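Local coordinates for protein diol-dehydratase (Roseburia inulinivorans, PDB 5I2G) that probably acts as a B12-independent glycyl-radical lyase that removes water from a small diol, at residues Q345-G350 / P377-S382; Q789-D794 / I812-G817. All blocks are in the same frame, centred on the assembly; numbering follows the deposited sequence.

Contact 1. Residues Q345-G350 / P377-S382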
# COMPACT_ATOMS: atom_id res chain seq x y z
N GLN A 345 -20.38 15.24 18.42
CA GLN A 345 -20.24 16.28 17.42
C GLN A 345 -20.01 17.63 18.10
O GLN A 345 -20.96 18.35 18.45
CB GLN A 345 -21.46 16.31 16.51
CG GLN A 345 -21.71 14.97 15.85
CD GLN A 345 -23.03 14.91 15.11
OE1 GLN A 345 -23.07 14.95 13.88
NE2 GLN A 345 -24.13 14.82 15.87
N ASN A 346 -18.74 17.98 18.28
CA ASN A 346 -18.39 19.17 19.02
C ASN A 346 -18.51 20.45 18.19
O ASN A 346 -17.98 20.57 17.08
CB ASN A 346 -16.97 19.04 19.57
CG ASN A 346 -16.74 19.94 20.77
OD1 ASN A 346 -16.62 21.17 20.62
ND2 ASN A 346 -16.67 19.34 21.96
N LEU A 347 -19.21 21.42 18.76
CA LEU A 347 -19.45 22.71 18.13
C LEU A 347 -19.07 23.78 19.14
O LEU A 347 -19.57 23.77 20.27
CB LEU A 347 -20.92 22.83 17.70
CG LEU A 347 -21.36 23.98 16.78
CD1 LEU A 347 -22.55 23.50 15.97
CD2 LEU A 347 -21.73 25.22 17.60
N ILE A 348 -18.16 24.67 18.76
CA ILE A 348 -17.59 25.59 19.72
C ILE A 348 -17.92 27.04 19.34
O ILE A 348 -18.06 27.37 18.17
CB ILE A 348 -16.05 25.38 19.82
CG1 ILE A 348 -15.50 25.99 21.12
CG2 ILE A 348 -15.31 25.92 18.59
CD1 ILE A 348 -14.26 25.28 21.64
N VAL A 349 -18.08 27.91 20.34
CA VAL A 349 -18.28 29.33 20.06
C VAL A 349 -17.23 30.20 20.76
O VAL A 349 -16.58 29.75 21.70
CB VAL A 349 -19.70 29.81 20.47
CG1 VAL A 349 -20.77 29.04 19.70
CG2 VAL A 349 -19.91 29.68 21.99
N GLY A 350 -17.06 31.43 20.28
CA GLY A 350 -16.21 32.40 20.93
C GLY A 350 -14.72 32.19 20.68
O GLY A 350 -14.35 31.58 19.68
N PRO A 377 -29.14 16.18 23.79
CA PRO A 377 -27.71 15.97 24.09
C PRO A 377 -26.73 16.58 23.08
O PRO A 377 -25.67 17.06 23.48
CB PRO A 377 -27.59 14.44 24.09
CG PRO A 377 -28.94 13.95 24.49
CD PRO A 377 -29.90 14.92 23.83
N MET A 378 -27.08 16.59 21.79
CA MET A 378 -26.14 17.06 20.77
C MET A 378 -26.64 18.39 20.21
O MET A 378 -27.84 18.66 20.27
CB MET A 378 -25.98 16.01 19.66
CG MET A 378 -25.70 14.60 20.20
SD MET A 378 -24.65 13.63 19.11
CE MET A 378 -25.87 12.63 18.23
N PRO A 379 -25.73 19.22 19.69
CA PRO A 379 -24.28 19.03 19.61
C PRO A 379 -23.60 19.16 20.97
O PRO A 379 -24.22 19.59 21.94
CB PRO A 379 -23.82 20.15 18.68
CG PRO A 379 -24.88 21.26 18.89
CD PRO A 379 -26.16 20.50 19.08
N SER A 380 -22.33 18.77 21.05
CA SER A 380 -21.56 19.01 22.26
C SER A 380 -21.08 20.45 22.20
O SER A 380 -20.04 20.76 21.62
CB SER A 380 -20.39 18.02 22.37
OG SER A 380 -20.84 16.68 22.58
N LEU A 381 -21.88 21.36 22.75
CA LEU A 381 -21.59 22.77 22.63
C LEU A 381 -20.43 23.14 23.55
O LEU A 381 -20.33 22.66 24.68
CB LEU A 381 -22.83 23.61 22.95
CG LEU A 381 -22.71 25.13 22.89
CD1 LEU A 381 -22.46 25.63 21.47
CD2 LEU A 381 -23.95 25.77 23.49
N SER A 382 -19.55 23.98 23.05
CA SER A 382 -18.31 24.29 23.73
C SER A 382 -18.11 25.78 23.60
O SER A 382 -18.62 26.38 22.66
CB SER A 382 -17.12 23.53 23.08
OG SER A 382 -17.25 22.12 23.20
O HOH W 1 -22.67 15.51 20.55
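Q345 reaches M378 with an extended side chain: its NE2 makes a weak hydrogen bond to M378 SD at 3.5 Å, while the amide's stronger partners lie outside the pair, Q273 and Q277 at OE1 and L323 O at NE2. Its backbone N donates to a water that in turn donates to S380 OG, and its O accepts S380 N at 3.0 Å. P379, behind a cis peptide bond, sets CB against that same O. At N346, a CG anti to the backbone N (chi1 -157°) swings the amide beside the carbonyl carbon and across to S382, whose hydroxyl OD1 accepts (OG to OD1 2.8 Å); ND2 is taken by G437 O. L347 uses both backbone groups, N to S380 O (3.1 Å) and O from S382 N (2.8 Å), while its CD2 lies 4.0 Å from L381 CD1. On the N346 face, I348 lays CG1 and CD1 against S382 CB. V349 N closes the pairing on S382 O at 2.8 Å, and its CG1 meets L381 CD1. L347 and L381 point together to the side covered by helix 362-374; N346, I348 and S382 point to the other, toward Y411. The result is a beta-alpha-beta unit with 346-350 outermost in a mixed five-stranded sheet within this chain, consistent with the alpha/beta barrel core of glycyl-radical enzymes.

Contact 2. Residues Q789-D794 / I812-G817; sequences QFNVVD and IVRVAG
R814 and N791 meet through backbone on one side and amide on the other. N791 OD1 accepts R814 N at 2.6 Å with an N-H...O angle of 165°, and ND2 donates to R814 O at 2.7 Å, in the plane of the R814 carbonyl, on a lone pair. Between these two bonds the side chain of R814 starts out: CB sits against the amide, 3.3 Å from N791 OD1. CG is anti to the backbone N (chi1 -168°), and the bend at chi2 (54°) turns the rest of the chain beside Q789. CG and CD run past the Q789 amide carbon, and NE comes within 3.1 Å of Q789 CD. The two side chains cross at about a right angle. At the guanidinium, Q789 CG lies at the edge in the plane, the Q789 amide lies beside NE and NH2, and G817 C sits 3.6 Å above one face, offset toward the rim. NH1 ends on the hydroxyl of S819, beyond the turn. The Q789 amide also reaches the backbone of G817, its CD 3.2 Å from G817 N. One asparagine amide thus satisfies both the N-H and the C=O of R814, much as a neighbouring strand would, although the two strands are not paired; both backbone polar groups are met in a buried place, three residues before G817, the predicted site of the glycyl radical.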
# COMPACT_ATOMS: atom_id res chain seq x y z
N GLN A 789 -16.24 21.25 32.84
CA GLN A 789 -17.65 21.10 32.51
C GLN A 789 -18.48 20.69 33.73
O GLN A 789 -18.01 19.96 34.60
CB GLN A 789 -17.81 20.09 31.39
CG GLN A 789 -17.27 18.72 31.76
CD GLN A 789 -17.33 17.74 30.61
OE1 GLN A 789 -17.51 16.54 30.80
NE2 GLN A 789 -17.18 18.26 29.40
N PHE A 790 -19.73 21.14 33.77
CA PHE A 790 -20.50 21.10 35.00
C PHE A 790 -21.85 20.42 34.89
O PHE A 790 -22.65 20.69 33.99
CB PHE A 790 -20.69 22.54 35.53
CG PHE A 790 -19.40 23.30 35.69
CD1 PHE A 790 -18.83 23.96 34.60
CD2 PHE A 790 -18.75 23.34 36.91
CE1 PHE A 790 -17.63 24.64 34.74
CE2 PHE A 790 -17.55 24.02 37.05
CZ PHE A 790 -16.99 24.67 35.97
N ASN A 791 -22.12 19.51 35.82
CA ASN A 791 -23.49 19.14 36.08
C ASN A 791 -24.04 20.13 37.10
O ASN A 791 -23.38 20.47 38.08
CB ASN A 791 -23.60 17.69 36.57
CG ASN A 791 -23.90 16.70 35.44
OD1 ASN A 791 -24.82 16.91 34.64
ND2 ASN A 791 -23.13 15.62 35.37
N VAL A 792 -25.23 20.65 36.85
CA VAL A 792 -25.90 21.50 37.83
C VAL A 792 -27.23 20.86 38.14
O VAL A 792 -28.19 21.03 37.40
CB VAL A 792 -26.09 22.95 37.34
CG1 VAL A 792 -26.73 23.78 38.42
CG2 VAL A 792 -24.75 23.56 36.97
N VAL A 793 -27.26 20.10 39.22
CA VAL A 793 -28.38 19.21 39.46
C VAL A 793 -28.44 18.83 40.94
O VAL A 793 -27.41 18.76 41.62
CB VAL A 793 -28.27 17.94 38.57
CG1 VAL A 793 -27.11 17.04 39.03
CG2 VAL A 793 -29.61 17.17 38.53
N ASP A 794 -29.66 18.63 41.42
CA ASP A 794 -29.89 18.20 42.80
C ASP A 794 -29.88 16.68 42.82
O ASP A 794 -30.39 16.04 41.89
CB ASP A 794 -31.22 18.76 43.32
CG ASP A 794 -31.43 18.50 44.80
OD1 ASP A 794 -31.94 17.41 45.15
OD2 ASP A 794 -31.10 19.39 45.62
N ILE A 812 -31.55 15.83 31.07
CA ILE A 812 -30.20 15.73 30.52
C ILE A 812 -29.17 15.81 31.64
O ILE A 812 -29.33 16.59 32.59
CB ILE A 812 -29.91 16.87 29.50
CG1 ILE A 812 -30.91 16.84 28.34
CG2 ILE A 812 -28.47 16.81 28.99
CD1 ILE A 812 -30.50 15.98 27.18
N VAL A 813 -28.11 15.01 31.54
CA VAL A 813 -26.97 15.19 32.42
C VAL A 813 -25.66 15.21 31.64
O VAL A 813 -25.57 14.71 30.53
CB VAL A 813 -26.88 14.09 33.50
CG1 VAL A 813 -28.08 14.21 34.45
CG2 VAL A 813 -26.80 12.71 32.84
N ARG A 814 -24.64 15.81 32.25
CA ARG A 814 -23.27 15.75 31.74
C ARG A 814 -22.64 14.39 32.10
O ARG A 814 -22.54 14.03 33.27
CB ARG A 814 -22.44 16.90 32.32
CG ARG A 814 -21.11 17.13 31.66
CD ARG A 814 -21.32 17.28 30.17
NE ARG A 814 -20.19 17.90 29.47
CZ ARG A 814 -20.25 18.31 28.21
NH1 ARG A 814 -21.38 18.15 27.53
NH2 ARG A 814 -19.20 18.88 27.63
N VAL A 815 -22.22 13.63 31.10
CA VAL A 815 -21.47 12.41 31.35
C VAL A 815 -19.99 12.77 31.47
O VAL A 815 -19.50 13.03 32.56
CB VAL A 815 -21.69 11.37 30.24
CG1 VAL A 815 -21.04 10.05 30.62
CG2 VAL A 815 -23.17 11.16 30.03
N ALA A 816 -19.29 12.83 30.34
CA ALA A 816 -17.91 13.32 30.36
C ALA A 816 -17.50 13.78 28.97
O ALA A 816 -17.21 12.96 28.09
CB ALA A 816 -16.97 12.25 30.86
N GLY A 817 -17.47 15.09 28.78
CA GLY A 817 -17.12 15.66 27.49
C GLY A 817 -18.29 15.56 26.53
O GLY A 817 -18.14 15.77 25.32

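From the N terminus, contact 1 comes first: it closes the 26-residue excursion through helix 362-374 and sets strand 346-350 beside strand 380-385. The chain then adds strand 409-412 to the same sheet, makes a long detour through helices and a second sheet, enters again as 756-759, and then lays 787-792 between that strand and 409-412, antiparallel to the latter. Contact 2 follows, closing the 17-residue excursion through helix 795-803. The two closures lie in series, neither nested nor crossed, yet their centres are only 14 Å apart. They touch directly where P377 CD meets I812 CD1 at 3.6 Å, tying the sheet's parallel edge to the C-terminal glycine-radical region, while S380 lies beside G817.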